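Local coordinates for protein H127A/Y244A mutant of alginate lyase AlyC3 in complex with dimannuronate (Psychromonas sp., PDB 7C8F) that probably cleaves alginate by beta-elimination as a polysaccharide lyase of family 7, and here holds a dimannuronate in its glycan-binding groove, at residues B[79-84]-B[237-242]; B[122-127]-B[139-144]; B[164-169]-B[231-236]. All coordinates share one frame; numbering follows the deposited sequence.

Interaction 1: B[79-84]-B[237-242]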
loop_
_atom_site.group_PDB
_atom_site.type_symbol
_atom_site.label_atom_id
_atom_site.label_comp_id
_atom_site.label_asym_id
_atom_site.label_seq_id
_atom_site.Cartn_x
_atom_site.Cartn_y
_atom_site.Cartn_z
ATOM N N GLU B 79 4.347 7.444 -25.985
ATOM C CA GLU B 79 3.086 6.944 -25.469
ATOM C C GLU B 79 2.121 8.071 -25.166
ATOM O O GLU B 79 2.518 9.134 -24.676
ATOM C CB GLU B 79 3.293 6.181 -24.147
ATOM C CG GLU B 79 4.095 4.893 -24.291
ATOM C CD GLU B 79 4.604 4.375 -22.964
ATOM O OE1 GLU B 79 5.137 5.175 -22.155
ATOM O OE2 GLU B 79 4.463 3.160 -22.732
ATOM N N VAL B 80 0.847 7.826 -25.439
ATOM C CA VAL B 80 -0.228 8.640 -24.886
ATOM C C VAL B 80 -0.522 8.134 -23.479
ATOM O O VAL B 80 -0.700 6.926 -23.268
ATOM C CB VAL B 80 -1.474 8.558 -25.782
ATOM C CG1 VAL B 80 -2.707 9.026 -25.046
ATOM C CG2 VAL B 80 -1.278 9.382 -27.062
ATOM N N ARG B 81 -0.560 9.051 -22.512
ATOM C CA ARG B 81 -0.741 8.746 -21.095
ATOM C C ARG B 81 -2.079 9.340 -20.680
ATOM O O ARG B 81 -2.228 10.567 -20.640
ATOM C CB ARG B 81 0.420 9.309 -20.266
ATOM C CG ARG B 81 0.449 8.898 -18.789
ATOM C CD ARG B 81 -0.405 9.808 -17.893
ATOM N NE ARG B 81 0.054 9.758 -16.497
ATOM C CZ ARG B 81 -0.714 9.573 -15.428
ATOM N NH1 ARG B 81 -0.160 9.573 -14.210
ATOM N NH2 ARG B 81 -2.035 9.442 -15.540
ATOM N N VAL B 82 -3.063 8.483 -20.431
ATOM C CA VAL B 82 -4.388 8.945 -20.027
ATOM C C VAL B 82 -4.295 9.525 -18.622
ATOM O O VAL B 82 -3.734 8.908 -17.713
ATOM C CB VAL B 82 -5.413 7.801 -20.127
ATOM C CG1 VAL B 82 -6.804 8.284 -19.751
ATOM C CG2 VAL B 82 -5.419 7.197 -21.548
ATOM N N HIS B 83 -4.843 10.733 -18.438
ATOM C CA HIS B 83 -4.563 11.507 -17.226
ATOM C C HIS B 83 -5.166 10.929 -15.952
ATOM O O HIS B 83 -4.607 11.139 -14.869
ATOM C CB HIS B 83 -5.038 12.941 -17.413
ATOM C CG HIS B 83 -4.060 13.786 -18.158
ATOM N ND1 HIS B 83 -4.430 14.648 -19.169
ATOM C CD2 HIS B 83 -2.718 13.912 -18.020
ATOM C CE1 HIS B 83 -3.356 15.278 -19.616
ATOM N NE2 HIS B 83 -2.306 14.852 -18.934
ATOM N N LYS B 84 -6.303 10.250 -16.037
ATOM C CA LYS B 84 -6.972 9.794 -14.820
ATOM C C LYS B 84 -6.114 8.786 -14.057
ATOM O O LYS B 84 -5.728 7.744 -14.594
ATOM C CB LYS B 84 -8.310 9.150 -15.192
ATOM C CG LYS B 84 -9.085 8.590 -13.998
ATOM C CD LYS B 84 -9.639 9.707 -13.129
ATOM C CE LYS B 84 -10.362 9.140 -11.910
ATOM N NZ LYS B 84 -10.944 10.229 -11.054
ATOM N N TYR B 237 -3.117 3.980 -14.015
ATOM C CA TYR B 237 -3.410 4.751 -15.217
ATOM C C TYR B 237 -3.003 3.977 -16.456
ATOM O O TYR B 237 -2.169 3.064 -16.404
ATOM C CB TYR B 237 -2.745 6.132 -15.213
ATOM C CG TYR B 237 -1.227 6.153 -15.126
ATOM C CD1 TYR B 237 -0.573 6.164 -13.895
ATOM C CD2 TYR B 237 -0.454 6.213 -16.280
ATOM C CE1 TYR B 237 0.813 6.226 -13.830
ATOM C CE2 TYR B 237 0.921 6.290 -16.225
ATOM C CZ TYR B 237 1.555 6.289 -14.996
ATOM O OH TYR B 237 2.937 6.349 -14.916
ATOM N N PHE B 238 -3.602 4.360 -17.582
ATOM C CA PHE B 238 -3.357 3.726 -18.871
ATOM C C PHE B 238 -2.304 4.472 -19.686
ATOM O O PHE B 238 -2.243 5.707 -19.678
ATOM C CB PHE B 238 -4.628 3.735 -19.724
ATOM C CG PHE B 238 -5.705 2.798 -19.260
ATOM C CD1 PHE B 238 -5.470 1.425 -19.150
ATOM C CD2 PHE B 238 -6.984 3.273 -19.012
ATOM C CE1 PHE B 238 -6.487 0.572 -18.758
ATOM C CE2 PHE B 238 -8.001 2.420 -18.636
ATOM C CZ PHE B 238 -7.756 1.066 -18.502
ATOM N N LYS B 239 -1.517 3.706 -20.448
ATOM C CA LYS B 239 -0.678 4.241 -21.509
ATOM C C LYS B 239 -0.806 3.361 -22.739
ATOM O O LYS B 239 -1.051 2.151 -22.639
ATOM C CB LYS B 239 0.801 4.298 -21.122
ATOM C CG LYS B 239 1.060 5.243 -19.961
ATOM C CD LYS B 239 2.529 5.596 -19.795
ATOM C CE LYS B 239 3.310 4.447 -19.185
ATOM N NZ LYS B 239 4.745 4.848 -19.052
ATOM N N ALA B 240 -0.599 3.969 -23.899
ATOM C CA ALA B 240 -0.634 3.271 -25.173
ATOM C C ALA B 240 0.357 3.924 -26.118
ATOM O O ALA B 240 0.461 5.153 -26.156
ATOM C CB ALA B 240 -2.040 3.299 -25.788
ATOM N N GLY B 241 1.070 3.101 -26.883
ATOM C CA GLY B 241 2.007 3.602 -27.876
ATOM C C GLY B 241 3.079 2.566 -28.111
ATOM O O GLY B 241 2.746 1.397 -28.351
ATOM N N VAL B 242 4.355 2.945 -28.006
ATOM C CA VAL B 242 5.460 1.985 -28.037
ATOM C C VAL B 242 6.458 2.324 -26.947
ATOM O O VAL B 242 6.694 3.497 -26.637
ATOM C CB VAL B 242 6.189 1.932 -29.397
ATOM C CG1 VAL B 242 5.285 1.389 -30.466
ATOM C CG2 VAL B 242 6.707 3.313 -29.774
HETATM O O HOH W 1 -5.403 6.611 -17.082
#
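R81 and Y237 form the flattest part of this contact, where strands 77-82 and 235-240 run antiparallel in the larger sheet of a beta-jelly roll of the PL7 alginate lyases. The sequences RNEVR and YFKAGV match two signature motifs of that family. The guanidinium lies flat over the face of the Y237 ring in a cation-pi stack, CZ of R81 standing 3.5 Å from the ring centroid with the two planes only 5° apart. Y237 reaches beneath it with CG set between the backbone N and the carbonyl carbon (chi1 60°), and a bend at chi2 (-86°) folds R81 over the ring. NH2 of R81 donates 2.8 Å to V82 O almost in the guanidinium plane, which helps to fix how the group is turned above the ring; NH1 is bonded to N85, and NE to a malonate ion probably from the crystallisation liquor. On the same face of the sheet K239 lies beside R81, and its NZ makes a salt bridge of 3.1 Å with E79 OE1, an oxygen that also pairs with R77. The packing is close along the middle of the strands, where V80 and A240 exchange backbone bonds (V80 N to A240 O, 2.8 Å) and V82 N binds F238 O at 3.0 Å. At E79 and G241 the backbones come so close that a CB on G241 would run into E79 CA, and the G241 backbone angles would in any case jam it against the preceding carbonyl O. Beyond V82 the strands part: at K84 the lysine chain leads off to the exposed side and water takes over the pairing. One water donates to V82 O and K84 O and accepts from F238 N at 2.9 Å.

Interaction 2: B[122-127]-B[139-144]; sequences FLQVAN and PHPLLR. With BEM (beta-D-mannopyranuronic acid), chain D; BEM (beta-D-mannopyranuronic acid), chain C.
Q124 and R144 stand side by side across an antiparallel pair of jelly-roll strands, both pointing into the glycan groove, with the Q124 amide and the R144 guanidinium turned almost perpendicular (88°). The Q124 chain runs extended, CG anti to the backbone N (chi1 -173°), and this carries NE2 to O6B of the mannuronate of chain C at 3.1 Å. R144 CG packs against the amide oxygen of Q124. Farther out, the guanidinium presents a face to C3 and O3 of the chain D mannuronate, while its NH1 makes a salt bridge with E119 that helps to fix its turn. P141 crosses Q124 obliquely, packing its CB 3.7 Å from NE2 of the glutamine, while its CD lies near the carboxylate of the chain D mannuronate. H140 meets the sugar with its ring edge: ND1 donates 2.8 Å to O6B of the chain D mannuronate, and the other ring nitrogen, NE2, is hydrogen-bonded to C169 N. R77, Q117, K170 and Y189 complete the sugar site. On the opposite face of the sheet V125 is the centre. L142 and L143 both face it in a classic beta bulge: L142 lies alongside, with CD2 4.0 Å from V125 CG1, whereas L143 comes in at a slant, the two CB atoms being 4.1 Å apart. V125 and L143 exchange backbone hydrogen bonds in both directions. A126, in the Q-V-H motif position of this family, is probably one of the two alanines engineered in this mutant. At the loop end, P139 O accepts from O3 of the chain C mannuronate at 2.6 Å.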
loop_
_atom_site.group_PDB
_atom_site.type_symbol
_atom_site.label_atom_id
_atom_site.label_comp_id
_atom_site.label_asym_id
_atom_site.label_seq_id
_atom_site.Cartn_x
_atom_site.Cartn_y
_atom_site.Cartn_z
ATOM N N PHE B 122 3.166 -2.045 -25.918
ATOM C CA PHE B 122 2.285 -1.106 -26.602
ATOM C C PHE B 122 1.003 -0.756 -25.851
ATOM O O PHE B 122 0.323 0.198 -26.248
ATOM C CB PHE B 122 1.998 -1.557 -28.054
ATOM C CG PHE B 122 1.344 -2.901 -28.159
ATOM C CD1 PHE B 122 2.109 -4.064 -28.226
ATOM C CD2 PHE B 122 -0.030 -3.001 -28.193
ATOM C CE1 PHE B 122 1.502 -5.317 -28.312
ATOM C CE2 PHE B 122 -0.649 -4.238 -28.291
ATOM C CZ PHE B 122 0.123 -5.409 -28.349
ATOM N N LEU B 123 0.668 -1.465 -24.775
ATOM C CA LEU B 123 -0.394 -1.049 -23.866
ATOM C C LEU B 123 0.092 -1.305 -22.456
ATOM O O LEU B 123 0.777 -2.305 -22.212
ATOM C CB LEU B 123 -1.690 -1.834 -24.083
ATOM C CG LEU B 123 -2.261 -1.793 -25.505
ATOM C CD1 LEU B 123 -3.301 -2.879 -25.703
ATOM C CD2 LEU B 123 -2.876 -0.424 -25.799
ATOM N N GLN B 124 -0.269 -0.429 -21.517
ATOM C CA GLN B 124 0.221 -0.571 -20.156
ATOM C C GLN B 124 -0.821 -0.062 -19.169
ATOM O O GLN B 124 -1.546 0.895 -19.447
ATOM C CB GLN B 124 1.558 0.174 -20.002
ATOM C CG GLN B 124 2.293 -0.015 -18.686
ATOM C CD GLN B 124 3.779 0.310 -18.806
ATOM O OE1 GLN B 124 4.470 -0.216 -19.681
ATOM N NE2 GLN B 124 4.273 1.174 -17.929
ATOM N N VAL B 125 -0.874 -0.705 -18.005
ATOM C CA VAL B 125 -1.506 -0.135 -16.822
ATOM C C VAL B 125 -0.378 0.066 -15.825
ATOM O O VAL B 125 0.238 -0.911 -15.374
ATOM C CB VAL B 125 -2.597 -1.038 -16.226
ATOM C CG1 VAL B 125 -3.204 -0.385 -14.970
ATOM C CG2 VAL B 125 -3.687 -1.365 -17.245
ATOM N N ALA B 126 -0.094 1.326 -15.493
ATOM C CA ALA B 126 0.928 1.682 -14.520
ATOM C C ALA B 126 0.258 2.077 -13.214
ATOM O O ALA B 126 -0.956 2.260 -13.147
ATOM C CB ALA B 126 1.732 2.879 -15.036
ATOM N N ASN B 127 1.053 2.192 -12.152
ATOM C CA ASN B 127 0.568 2.856 -10.948
ATOM C C ASN B 127 1.251 4.201 -10.801
ATOM O O ASN B 127 2.436 4.356 -11.123
ATOM C CB ASN B 127 0.742 2.018 -9.664
ATOM C CG ASN B 127 2.183 1.935 -9.198
ATOM O OD1 ASN B 127 2.610 2.670 -8.297
ATOM N ND2 ASN B 127 2.933 1.033 -9.795
ATOM N N PRO B 139 7.708 0.708 -8.702
ATOM C CA PRO B 139 8.314 0.917 -10.030
ATOM C C PRO B 139 8.134 -0.266 -10.972
ATOM O O PRO B 139 9.066 -0.651 -11.691
ATOM C CB PRO B 139 9.794 1.143 -9.694
ATOM C CG PRO B 139 10.021 0.297 -8.502
ATOM C CD PRO B 139 8.719 0.380 -7.683
ATOM N N HIS B 140 6.935 -0.848 -10.971
ATOM C CA HIS B 140 6.580 -1.989 -11.794
ATOM C C HIS B 140 5.168 -1.665 -12.273
ATOM O O HIS B 140 4.308 -1.296 -11.448
ATOM C CB HIS B 140 6.538 -3.299 -10.995
ATOM C CG HIS B 140 7.764 -3.573 -10.172
ATOM N ND1 HIS B 140 8.951 -4.007 -10.725
ATOM C CD2 HIS B 140 7.975 -3.503 -8.836
ATOM C CE1 HIS B 140 9.845 -4.182 -9.764
ATOM N NE2 HIS B 140 9.278 -3.886 -8.607
ATOM N N PRO B 141 4.877 -1.793 -13.565
ATOM C CA PRO B 141 3.491 -1.625 -14.015
ATOM C C PRO B 141 2.655 -2.831 -13.633
ATOM O O PRO B 141 3.156 -3.956 -13.527
ATOM C CB PRO B 141 3.618 -1.514 -15.538
ATOM C CG PRO B 141 4.859 -2.237 -15.858
ATOM C CD PRO B 141 5.793 -2.133 -14.660
ATOM N N LEU B 142 1.359 -2.590 -13.424
ATOM C CA LEU B 142 0.443 -3.703 -13.224
ATOM C C LEU B 142 0.406 -4.604 -14.448
ATOM O O LEU B 142 0.411 -5.833 -14.319
ATOM C CB LEU B 142 -0.962 -3.181 -12.909
ATOM C CG LEU B 142 -2.036 -4.265 -12.778
ATOM C CD1 LEU B 142 -1.719 -5.215 -11.634
ATOM C CD2 LEU B 142 -3.413 -3.651 -12.608
ATOM N N LEU B 143 0.375 -4.014 -15.643
ATOM C CA LEU B 143 0.230 -4.767 -16.883
ATOM C C LEU B 143 1.099 -4.150 -17.959
ATOM O O LEU B 143 1.073 -2.931 -18.145
ATOM C CB LEU B 143 -1.238 -4.724 -17.349
ATOM C CG LEU B 143 -1.494 -5.228 -18.780
ATOM C CD1 LEU B 143 -1.242 -6.749 -18.887
ATOM C CD2 LEU B 143 -2.922 -4.878 -19.226
ATOM N N ARG B 144 1.748 -5.007 -18.711
ATOM C CA ARG B 144 2.360 -4.658 -19.943
ATOM C C ARG B 144 1.806 -5.641 -21.018
ATOM O O ARG B 144 1.870 -6.804 -20.845
ATOM C CB ARG B 144 3.883 -4.739 -19.936
ATOM C CG ARG B 144 4.576 -3.741 -19.057
ATOM C CD ARG B 144 6.084 -3.777 -19.298
ATOM N NE ARG B 144 6.676 -5.069 -19.045
ATOM C CZ ARG B 144 7.379 -5.761 -19.899
ATOM N NH1 ARG B 144 7.569 -5.326 -21.096
ATOM N NH2 ARG B 144 7.844 -6.926 -19.569
HETATM C C1 BEM D . 9.923 -1.552 -16.593
HETATM C C2 BEM D . 10.711 -2.377 -17.606
HETATM O O2 BEM D . 11.985 -2.709 -17.076
HETATM C C3 BEM D . 9.986 -3.680 -17.849
HETATM O O3 BEM D . 10.766 -4.542 -18.607
HETATM C C4 BEM D . 9.941 -4.389 -16.542
HETATM O O4 BEM D . 9.554 -5.724 -16.687
HETATM C C5 BEM D . 9.057 -3.594 -15.650
HETATM O O5 BEM D . 9.705 -2.361 -15.472
HETATM C C6 BEM D . 8.902 -4.287 -14.358
HETATM O O6B BEM D . 9.618 -3.983 -13.434
HETATM O O6A BEM D . 7.918 -4.961 -14.263
HETATM C C1 BEM C . 9.517 3.368 -15.310
HETATM C C2 BEM C . 9.825 2.517 -14.091
HETATM O O2 BEM C . 8.630 2.221 -13.391
HETATM C C3 BEM C . 10.537 1.256 -14.506
HETATM O O3 BEM C . 10.701 0.407 -13.414
HETATM C C4 BEM C . 9.801 0.538 -15.628
HETATM O O4 BEM C . 10.685 -0.434 -16.177
HETATM C C5 BEM C . 9.442 1.509 -16.728
HETATM O O5 BEM C . 8.778 2.657 -16.258
HETATM C C6 BEM C . 8.508 0.788 -17.616
HETATM O O6B BEM C . 7.301 0.977 -17.470
HETATM O O6A BEM C . 8.968 0.181 -18.569
HETATM O O1 BEM C . 8.704 4.475 -14.967
HETATM O O HOH W 2 3.917 1.517 -12.851
#

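Interaction 3: B[164-169]-B[231-236]; sequences NNAVIC and WRHLLS
A166 O accepts a hydrogen bond of 2.8 Å from a water that also lies 2.9 Å from H233 NE2, and this bridge is the polar link between the loop 164-169 and the turn 231-236. Beside it A166 CB touches the edge of the H233 ring, 3.5 Å from CE1 and near the ring plane. The imidazole is brought there by CG sitting between the backbone N and the carbonyl carbon (chi1 54°). L234 fills the layer between two rings, its CG over the face of H233 and its CD1 over that of W231. The indole meets the loop by its rim: CZ3 of W231 lies 3.5 Å from N165 O, close to the ring plane, and this buried oxygen has no hydrogen-bond partner. At its other edge W231 NE1 donates 2.9 Å to S236 OG, which in turn donates to L234 O. A leucine in place of W231 would probably leave S236 OG without its indole donor and open a gap beneath L234 CD1. The H233 ring also stacks on H233 of the second subunit, so the contact adjoins the dimer interface. N165 OD1 accepts from V167 N, an Asx turn, and also from K163 NZ, in the loop that carries the C169-C183 disulfide, and this faces the type I beta turn W231-L234 leading into strand 235-240.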
loop_
_atom_site.group_PDB
_atom_site.type_symbol
_atom_site.label_atom_id
_atom_site.label_comp_id
_atom_site.label_asym_id
_atom_site.label_seq_id
_atom_site.Cartn_x
_atom_site.Cartn_y
_atom_site.Cartn_z
ATOM N N ASN B 164 1.996 -9.468 -10.051
ATOM C CA ASN B 164 1.058 -10.257 -9.259
ATOM C C ASN B 164 1.175 -10.023 -7.752
ATOM O O ASN B 164 0.702 -10.846 -6.966
ATOM C CB ASN B 164 1.232 -11.749 -9.572
ATOM C CG ASN B 164 -0.031 -12.548 -9.333
ATOM O OD1 ASN B 164 -1.139 -12.024 -9.396
ATOM N ND2 ASN B 164 0.134 -13.832 -9.046
ATOM N N ASN B 165 1.834 -8.948 -7.342
ATOM C CA ASN B 165 1.799 -8.460 -5.966
ATOM C C ASN B 165 2.100 -6.968 -6.029
ATOM O O ASN B 165 2.276 -6.412 -7.114
ATOM C CB ASN B 165 2.750 -9.266 -5.056
ATOM C CG ASN B 165 4.205 -9.205 -5.515
ATOM O OD1 ASN B 165 4.686 -8.174 -5.983
ATOM N ND2 ASN B 165 4.919 -10.328 -5.360
ATOM N N ALA B 166 2.140 -6.310 -4.865
ATOM C CA ALA B 166 2.408 -4.874 -4.817
ATOM C C ALA B 166 3.785 -4.570 -4.233
ATOM O O ALA B 166 4.001 -3.503 -3.645
ATOM C CB ALA B 166 1.298 -4.135 -4.075
ATOM N N VAL B 167 4.736 -5.507 -4.390
ATOM C CA VAL B 167 6.034 -5.418 -3.733
ATOM C C VAL B 167 7.031 -4.710 -4.634
ATOM O O VAL B 167 7.087 -4.960 -5.847
ATOM C CB VAL B 167 6.527 -6.828 -3.370
ATOM C CG1 VAL B 167 7.923 -6.780 -2.686
ATOM C CG2 VAL B 167 5.507 -7.520 -2.505
ATOM N N ILE B 168 7.837 -3.828 -4.047
ATOM C CA ILE B 168 8.932 -3.195 -4.780
ATOM C C ILE B 168 10.107 -4.162 -4.807
ATOM O O ILE B 168 10.637 -4.533 -3.753
ATOM C CB ILE B 168 9.333 -1.860 -4.143
ATOM C CG1 ILE B 168 8.149 -0.898 -4.171
ATOM C CG2 ILE B 168 10.512 -1.249 -4.904
ATOM C CD1 ILE B 168 8.456 0.452 -3.571
ATOM N N CYS B 169 10.518 -4.572 -6.014
ATOM C CA CYS B 169 11.495 -5.643 -6.174
ATOM C C CYS B 169 12.803 -5.189 -6.799
ATOM O O CYS B 169 13.688 -6.028 -7.018
ATOM C CB CYS B 169 10.906 -6.797 -7.000
ATOM S SG CYS B 169 9.619 -7.716 -6.167
ATOM N N TRP B 231 -3.480 -4.967 -5.332
ATOM C CA TRP B 231 -3.129 -3.676 -5.878
ATOM C C TRP B 231 -4.061 -2.545 -5.462
ATOM O O TRP B 231 -3.935 -1.469 -5.903
ATOM C CB TRP B 231 -3.222 -3.802 -7.392
ATOM C CG TRP B 231 -2.458 -2.851 -8.267
ATOM C CD1 TRP B 231 -2.952 -1.827 -8.966
ATOM C CD2 TRP B 231 -1.080 -2.917 -8.578
ATOM N NE1 TRP B 231 -1.982 -1.217 -9.685
ATOM C CE2 TRP B 231 -0.807 -1.878 -9.469
ATOM C CE3 TRP B 231 -0.041 -3.758 -8.187
ATOM C CZ2 TRP B 231 0.460 -1.668 -9.972
ATOM C CZ3 TRP B 231 1.194 -3.534 -8.683
ATOM C CH2 TRP B 231 1.429 -2.508 -9.570
ATOM N N ARG B 232 -4.997 -2.865 -4.610
ATOM C CA ARG B 232 -6.068 -1.945 -4.236
ATOM C C ARG B 232 -5.724 -0.541 -3.807
ATOM O O ARG B 232 -6.471 0.368 -4.101
ATOM C CB ARG B 232 -7.013 -2.600 -3.222
ATOM C CG ARG B 232 -6.421 -2.912 -1.868
ATOM C CD ARG B 232 -7.318 -3.828 -1.053
ATOM N NE ARG B 232 -6.805 -4.193 0.260
ATOM C CZ ARG B 232 -6.021 -5.224 0.484
ATOM N NH1 ARG B 232 -5.596 -5.966 -0.488
ATOM N NH2 ARG B 232 -5.645 -5.519 1.686
ATOM N N HIS B 233 -4.594 -0.418 -3.134
ATOM C CA HIS B 233 -4.168 0.893 -2.643
ATOM C C HIS B 233 -3.509 1.766 -3.706
ATOM O O HIS B 233 -3.254 2.949 -3.434
ATOM C CB HIS B 233 -3.166 0.718 -1.495
ATOM C CG HIS B 233 -2.000 -0.158 -1.852
ATOM N ND1 HIS B 233 -2.161 -1.442 -2.326
ATOM C CD2 HIS B 233 -0.663 0.063 -1.803
ATOM C CE1 HIS B 233 -0.974 -1.982 -2.540
ATOM N NE2 HIS B 233 -0.047 -1.097 -2.218
ATOM N N LEU B 234 -3.219 1.237 -4.894
ATOM C CA LEU B 234 -2.417 1.955 -5.880
ATOM C C LEU B 234 -3.310 2.587 -6.946
ATOM O O LEU B 234 -3.975 1.880 -7.709
ATOM C CB LEU B 234 -1.392 1.005 -6.505
ATOM C CG LEU B 234 -0.362 0.487 -5.496
ATOM C CD1 LEU B 234 0.454 -0.642 -6.120
ATOM C CD2 LEU B 234 0.545 1.634 -5.046
ATOM N N LEU B 235 -3.316 3.916 -7.005
ATOM C CA LEU B 235 -3.962 4.600 -8.119
ATOM C C LEU B 235 -3.208 4.286 -9.402
ATOM O O LEU B 235 -1.973 4.289 -9.428
ATOM C CB LEU B 235 -3.953 6.111 -7.879
ATOM C CG LEU B 235 -4.673 6.594 -6.618
ATOM C CD1 LEU B 235 -4.659 8.121 -6.551
ATOM C CD2 LEU B 235 -6.111 6.075 -6.571
ATOM N N SER B 236 -3.956 3.997 -10.468
ATOM C CA SER B 236 -3.386 3.413 -11.670
ATOM C C SER B 236 -3.821 4.201 -12.903
ATOM O O SER B 236 -4.758 5.009 -12.860
ATOM C CB SER B 236 -3.779 1.936 -11.763
ATOM O OG SER B 236 -3.297 1.240 -10.607
HETATM O O HOH W 3 2.810 -1.364 -2.317
#

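Interactions 1 and 2 lie about 10 Å apart, centre to centre, in one antiparallel sheet, where strand 235-240 sits between strands 77-82 and 119-129; backbone pairs Y237 with A126 and K239 with Q124 join them directly. Interaction 3 lies farther out, its centre about 11 Å from that of interaction 2 and about 18 Å from that of interaction 1, at the start of that same strand. Along the chain, interactions 2 and 3 follow one another inside the loop closed by interaction 1. The sugar-binding loop and the disulfide loop are thereby joined. The series therefore runs from the sheet core through the glycan groove toward the subunit interface.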